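Local coordinates for pirin family protein (Acinetobacter baumannii, PDB 6D0P) that probably acts as a metal-dependent dioxygenase of the pirin family, cleaving quercetin-like flavonols with an iron cofactor, and holds manganese in this crystal, at residues V61-H66 with G105-E110; F69-I74 with Q127-L132. All coordinates share one frame; numbering follows the deposited sequence.

Contact 1 of 2, residues V61-H66 with G105-E110; sequences VGSHPH and GVLHEE. With MN (manganese (II) ion), chain G.
The three-histidine, one-glutamate metal site of the N-terminal cupin domain is built where His64 and His66 face His108 and Glu110 across an antiparallel strand pair. Manganese is bound by NE2 of His64 and of His66, each at 2.2 Å, by His108 NE2 at 2.3 Å and by Glu110 OE1 at 2.2 Å; two waters bring the ligands to six. The other carboxylate oxygen, Glu110 OE2, is hydrogen-bonded to Gln127. Backbone pairing sets the donors on one face: His64 pairs with His108 and His66 with Val106, but Val61 with Glu110, a register shift of one that marks a beta bulge. The His64 ring is held at its edge: Gly62 O lies in the ring plane and accepts a nearly straight bond (174°) from His64 ND1 at 2.8 Å. Its CG sits between the backbone N and carbonyl carbon (chi1 62°), which lifts NE2 to the metal. His108 turns an edge toward the His64 face in an offset edge-to-face arrangement, planes at 63°. On the reverse face Pro65 CB packs on Leu107 CD1. Because ND1 of His64 donates, NE2 is the nitrogen left to bind manganese, and the bond to a carbonyl probably strengthens it as a ligand.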
loop_
_atom_site.group_PDB
_atom_site.type_symbol
_atom_site.label_atom_id
_atom_site.label_comp_id
_atom_site.label_asym_id
_atom_site.label_seq_id
_atom_site.Cartn_x
_atom_site.Cartn_y
_atom_site.Cartn_z
ATOM N N VAL A 61 -8.863 -8.295 -12.031
ATOM C CA VAL A 61 -9.701 -9.067 -11.145
ATOM C C VAL A 61 -11.141 -8.546 -11.240
ATOM O O VAL A 61 -11.391 -7.340 -11.261
ATOM C CB VAL A 61 -9.131 -9.024 -9.713
ATOM C CG1 VAL A 61 -9.268 -7.644 -9.092
ATOM C CG2 VAL A 61 -9.755 -10.076 -8.816
ATOM N N GLY A 62 -12.079 -9.476 -11.299
ATOM C CA GLY A 62 -13.466 -9.157 -11.373
ATOM C C GLY A 62 -14.034 -8.719 -10.026
ATOM O O GLY A 62 -13.325 -8.632 -9.002
ATOM N N SER A 63 -15.327 -8.442 -10.093
ATOM C CA SER A 63 -16.150 -7.908 -9.011
ATOM C C SER A 63 -15.859 -8.624 -7.685
ATOM O O SER A 63 -15.961 -9.818 -7.594
ATOM C CB SER A 63 -17.597 -8.014 -9.369
ATOM O OG SER A 63 -18.377 -7.437 -8.353
ATOM N N HIS A 64 -15.485 -7.859 -6.668
ATOM C CA HIS A 64 -15.217 -8.389 -5.349
ATOM C C HIS A 64 -15.529 -7.298 -4.318
ATOM O O HIS A 64 -15.457 -6.118 -4.616
ATOM C CB HIS A 64 -13.765 -8.869 -5.209
ATOM C CG HIS A 64 -12.757 -7.786 -5.396
ATOM N ND1 HIS A 64 -12.321 -7.404 -6.645
ATOM C CD2 HIS A 64 -12.090 -7.012 -4.506
ATOM C CE1 HIS A 64 -11.434 -6.433 -6.520
ATOM N NE2 HIS A 64 -11.280 -6.170 -5.217
ATOM N N PRO A 65 -15.876 -7.706 -3.110
ATOM C CA PRO A 65 -16.199 -6.760 -2.079
ATOM C C PRO A 65 -15.047 -6.425 -1.128
ATOM O O PRO A 65 -14.061 -7.176 -1.041
ATOM C CB PRO A 65 -17.301 -7.475 -1.287
ATOM C CG PRO A 65 -16.899 -8.916 -1.362
ATOM C CD PRO A 65 -16.316 -9.058 -2.748
ATOM N N HIS A 66 -15.206 -5.298 -0.437
ATOM C CA HIS A 66 -14.337 -4.902 0.671
ATOM C C HIS A 66 -15.194 -4.219 1.728
ATOM O O HIS A 66 -16.155 -3.491 1.381
ATOM C CB HIS A 66 -13.228 -3.912 0.266
ATOM C CG HIS A 66 -12.242 -4.417 -0.725
ATOM N ND1 HIS A 66 -11.372 -5.452 -0.426
ATOM C CD2 HIS A 66 -11.921 -3.983 -1.967
ATOM C CE1 HIS A 66 -10.587 -5.668 -1.478
ATOM N NE2 HIS A 66 -10.889 -4.759 -2.428
ATOM N N GLY A 105 -18.706 -0.438 2.849
ATOM C CA GLY A 105 -18.683 -1.423 1.796
ATOM C C GLY A 105 -18.576 -0.848 0.390
ATOM O O GLY A 105 -19.059 0.234 0.095
ATOM N N VAL A 106 -17.907 -1.608 -0.448
ATOM C CA VAL A 106 -17.768 -1.336 -1.852
ATOM C C VAL A 106 -17.717 -2.688 -2.563
ATOM O O VAL A 106 -17.220 -3.692 -2.006
ATOM C CB VAL A 106 -16.498 -0.504 -2.156
ATOM C CG1 VAL A 106 -15.232 -1.272 -1.823
ATOM C CG2 VAL A 106 -16.437 -0.034 -3.598
ATOM N N LEU A 107 -18.218 -2.695 -3.791
ATOM C CA LEU A 107 -18.093 -3.834 -4.690
ATOM C C LEU A 107 -17.435 -3.297 -5.964
ATOM O O LEU A 107 -18.026 -2.412 -6.629
ATOM C CB LEU A 107 -19.476 -4.418 -4.970
ATOM C CG LEU A 107 -19.485 -5.715 -5.764
ATOM C CD1 LEU A 107 -18.980 -6.870 -4.915
ATOM C CD2 LEU A 107 -20.883 -6.020 -6.281
ATOM N N HIS A 108 -16.237 -3.781 -6.295
ATOM C CA HIS A 108 -15.530 -3.207 -7.427
ATOM C C HIS A 108 -14.686 -4.238 -8.172
ATOM O O HIS A 108 -14.446 -5.366 -7.720
ATOM C CB HIS A 108 -14.734 -1.980 -6.957
ATOM C CG HIS A 108 -13.439 -2.249 -6.263
ATOM N ND1 HIS A 108 -12.428 -1.311 -6.234
ATOM C CD2 HIS A 108 -12.950 -3.345 -5.646
ATOM C CE1 HIS A 108 -11.391 -1.822 -5.582
ATOM N NE2 HIS A 108 -11.686 -3.061 -5.226
ATOM N N GLU A 109 -14.269 -3.804 -9.356
ATOM C CA GLU A 109 -13.376 -4.539 -10.200
ATOM C C GLU A 109 -12.147 -3.653 -10.453
ATOM O O GLU A 109 -12.247 -2.423 -10.416
ATOM C CB GLU A 109 -14.051 -4.925 -11.514
ATOM C CG GLU A 109 -14.474 -3.722 -12.326
ATOM C CD GLU A 109 -15.257 -4.037 -13.589
ATOM O OE1 GLU A 109 -15.106 -3.272 -14.579
ATOM O OE2 GLU A 109 -16.003 -5.044 -13.582
ATOM N N GLU A 110 -11.009 -4.294 -10.681
ATOM C CA GLU A 110 -9.727 -3.625 -10.924
ATOM C C GLU A 110 -9.056 -4.351 -12.094
ATOM O O GLU A 110 -8.808 -5.551 -12.034
ATOM C CB GLU A 110 -8.828 -3.651 -9.673
ATOM C CG GLU A 110 -9.418 -2.948 -8.457
ATOM C CD GLU A 110 -8.752 -3.209 -7.101
ATOM O OE1 GLU A 110 -9.112 -4.221 -6.409
ATOM O OE2 GLU A 110 -7.910 -2.375 -6.709
HETATM MN MN MN G . -10.131 -4.508 -4.463
HETATM O O HOH W 1 -16.382 -7.335 -12.746
HETATM O O HOH W 2 -8.705 -2.553 -3.999
HETATM O O HOH W 3 -8.257 -5.549 -3.866
#

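Contact 2 of 2, residues F69-I74 with Q127-L132; sequences FETVTI and QLWVNL
Phe69 and Trp129 meet obliquely on one face of an antiparallel strand pair in a cupin beta-sheet, their planes 31° apart. Phe69 CE2 does the touching: it lies over one face of the indole, offset toward its rim, and reaches Trp129 CD2 at 3.4 Å. Phe69 CG occupies the position between its backbone N and carbonyl carbon, which brings CE2 over the indole. Beside it Thr71 CG2 makes a CH-pi contact, 4.0 Å from the centroid of the five-membered ring of Trp129 and 29° off its normal. Between the strands, paired bonds join Glu70 with Val130 and Val72 with Leu128, the shortest from Val72 N to Leu128 O at 2.7 Å. On the other face Val72 CG2 touches Val130 CG2 (4.1 Å). Beyond the strand end, Leu132 CD2 packs at about a right angle on the Glu70 chain, whose carboxylate is held by Thr101 and Trp99. At the metal end the Gln127 amide bridges three side chains, those of Thr73, Trp129 and Glu110. Its NE2 gives a bent bond to Thr73 OG1, which lies 26° out of the amide plane, while Gln127 OE1 accepts from Trp129 NE1 at 3.0 Å, an acceptor lying almost exactly in the indole plane.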
loop_
_atom_site.group_PDB
_atom_site.type_symbol
_atom_site.label_atom_id
_atom_site.label_comp_id
_atom_site.label_asym_id
_atom_site.label_seq_id
_atom_site.Cartn_x
_atom_site.Cartn_y
_atom_site.Cartn_z
ATOM N N PHE A 69 -11.878 -1.227 5.805
ATOM C CA PHE A 69 -10.520 -0.727 5.709
ATOM C C PHE A 69 -10.361 0.051 4.407
ATOM O O PHE A 69 -11.356 0.327 3.702
ATOM C CB PHE A 69 -9.537 -1.903 5.833
ATOM C CG PHE A 69 -9.711 -2.933 4.761
ATOM C CD1 PHE A 69 -10.697 -3.898 4.861
ATOM C CD2 PHE A 69 -8.895 -2.932 3.649
ATOM C CE1 PHE A 69 -10.860 -4.847 3.864
ATOM C CE2 PHE A 69 -9.065 -3.881 2.651
ATOM C CZ PHE A 69 -10.050 -4.824 2.756
ATOM N N GLU A 70 -9.125 0.449 4.126
ATOM C CA GLU A 70 -8.813 1.219 2.936
ATOM C C GLU A 70 -7.820 0.457 2.062
ATOM O O GLU A 70 -6.994 -0.294 2.586
ATOM C CB GLU A 70 -8.184 2.558 3.305
ATOM C CG GLU A 70 -8.951 3.320 4.355
ATOM C CD GLU A 70 -8.477 4.750 4.543
ATOM O OE1 GLU A 70 -7.353 4.942 5.075
ATOM O OE2 GLU A 70 -9.208 5.660 4.113
ATOM N N THR A 71 -7.920 0.631 0.738
ATOM C CA THR A 71 -6.938 0.056 -0.187
ATOM C C THR A 71 -6.256 1.209 -0.901
ATOM O O THR A 71 -6.915 2.170 -1.366
ATOM C CB THR A 71 -7.519 -0.965 -1.187
ATOM O OG1 THR A 71 -8.406 -0.297 -2.089
ATOM C CG2 THR A 71 -8.261 -2.087 -0.495
ATOM N N VAL A 72 -4.939 1.148 -0.950
ATOM C CA VAL A 72 -4.157 2.176 -1.593
ATOM C C VAL A 72 -3.452 1.534 -2.778
ATOM O O VAL A 72 -2.663 0.595 -2.587
ATOM C CB VAL A 72 -3.147 2.809 -0.631
ATOM C CG1 VAL A 72 -2.397 3.952 -1.298
ATOM C CG2 VAL A 72 -3.813 3.267 0.662
ATOM N N THR A 73 -3.733 2.023 -3.978
ATOM C CA THR A 73 -3.108 1.483 -5.176
ATOM C C THR A 73 -2.152 2.541 -5.730
ATOM O O THR A 73 -2.561 3.690 -5.986
ATOM C CB THR A 73 -4.172 1.052 -6.193
ATOM O OG1 THR A 73 -5.047 0.116 -5.557
ATOM C CG2 THR A 73 -3.588 0.417 -7.433
ATOM N N ILE A 74 -0.901 2.152 -5.897
ATOM C CA ILE A 74 0.161 3.033 -6.349
ATOM C C ILE A 74 0.689 2.473 -7.669
ATOM O O ILE A 74 1.253 1.388 -7.680
ATOM C CB ILE A 74 1.271 3.101 -5.278
ATOM C CG1 ILE A 74 0.736 3.485 -3.894
ATOM C CG2 ILE A 74 2.416 4.015 -5.719
ATOM C CD1 ILE A 74 1.782 3.328 -2.781
ATOM N N GLN A 127 -0.194 -2.527 -3.962
ATOM C CA GLN A 127 -1.478 -2.359 -3.276
ATOM C C GLN A 127 -1.243 -2.570 -1.774
ATOM O O GLN A 127 -0.697 -3.603 -1.336
ATOM C CB GLN A 127 -2.623 -3.237 -3.798
ATOM C CG GLN A 127 -3.936 -2.931 -3.052
ATOM C CD GLN A 127 -5.203 -3.451 -3.697
ATOM O OE1 GLN A 127 -5.853 -4.369 -3.171
ATOM N NE2 GLN A 127 -5.558 -2.876 -4.850
ATOM N N LEU A 128 -1.608 -1.547 -1.010
ATOM C CA LEU A 128 -1.468 -1.511 0.424
ATOM C C LEU A 128 -2.852 -1.414 1.072
ATOM O O LEU A 128 -3.666 -0.550 0.692
ATOM C CB LEU A 128 -0.630 -0.275 0.775
ATOM C CG LEU A 128 -0.532 0.087 2.258
ATOM C CD1 LEU A 128 0.362 -0.891 2.984
ATOM C CD2 LEU A 128 0.021 1.491 2.440
ATOM N N TRP A 129 -3.142 -2.280 2.021
ATOM C CA TRP A 129 -4.361 -2.176 2.788
ATOM C C TRP A 129 -4.027 -1.482 4.115
ATOM O O TRP A 129 -3.069 -1.883 4.776
ATOM C CB TRP A 129 -4.949 -3.545 3.057
ATOM C CG TRP A 129 -5.471 -4.282 1.867
ATOM C CD1 TRP A 129 -5.305 -3.995 0.538
ATOM C CD2 TRP A 129 -6.182 -5.527 1.924
ATOM N NE1 TRP A 129 -5.935 -4.939 -0.223
ATOM C CE2 TRP A 129 -6.479 -5.894 0.596
ATOM C CE3 TRP A 129 -6.665 -6.319 2.972
ATOM C CZ2 TRP A 129 -7.195 -7.051 0.297
ATOM C CZ3 TRP A 129 -7.385 -7.457 2.677
ATOM C CH2 TRP A 129 -7.627 -7.827 1.356
ATOM N N VAL A 130 -4.819 -0.498 4.475
ATOM C CA VAL A 130 -4.680 0.265 5.704
ATOM C C VAL A 130 -5.949 0.084 6.536
ATOM O O VAL A 130 -7.083 0.306 6.048
ATOM C CB VAL A 130 -4.433 1.752 5.423
ATOM C CG1 VAL A 130 -4.229 2.546 6.704
ATOM C CG2 VAL A 130 -3.254 1.950 4.479
ATOM N N ASN A 131 -5.762 -0.224 7.805
ATOM C CA ASN A 131 -6.880 -0.458 8.685
ATOM C C ASN A 131 -7.485 0.872 9.140
ATOM O O ASN A 131 -6.846 1.905 9.119
ATOM C CB ASN A 131 -6.474 -1.305 9.896
ATOM C CG ASN A 131 -7.612 -2.136 10.466
ATOM O OD1 ASN A 131 -8.756 -2.055 9.996
ATOM N ND2 ASN A 131 -7.296 -2.985 11.450
ATOM N N LEU A 132 -8.749 0.808 9.505
ATOM C CA LEU A 132 -9.467 1.938 10.088
ATOM C C LEU A 132 -9.718 1.718 11.587
ATOM O O LEU A 132 -9.966 0.587 12.040
ATOM C CB LEU A 132 -10.805 2.075 9.359
ATOM C CG LEU A 132 -10.720 2.557 7.908
ATOM C CD1 LEU A 132 -12.044 2.374 7.187
ATOM C CD2 LEU A 132 -10.272 3.999 7.865
#

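The centres of contacts 1 and 2 lie 14 Å apart, within the same Pirin domain. Their segments alternate along the chain: 61-66, 69-74, 105-110, then 127-132, with strands 64-66 and 69-75 following each other directly. Contact 1 belongs to the sheet that includes 60-62, 64-66 and 106-112, which carries the metal ligands; contact 2 belongs to the seven-strand sheet with 69-75 beside 121-131, whose Gln127 side chain comes within about 4 Å of the manganese. The two touch there: Glu110 OE2 and Gln127 NE2 stand 3.0 Å apart, a probable hydrogen bond, and His66 CE1 packs on Trp129 CZ2. Contact 1 thus supplies the metal ligands, and contact 2 part of their second shell.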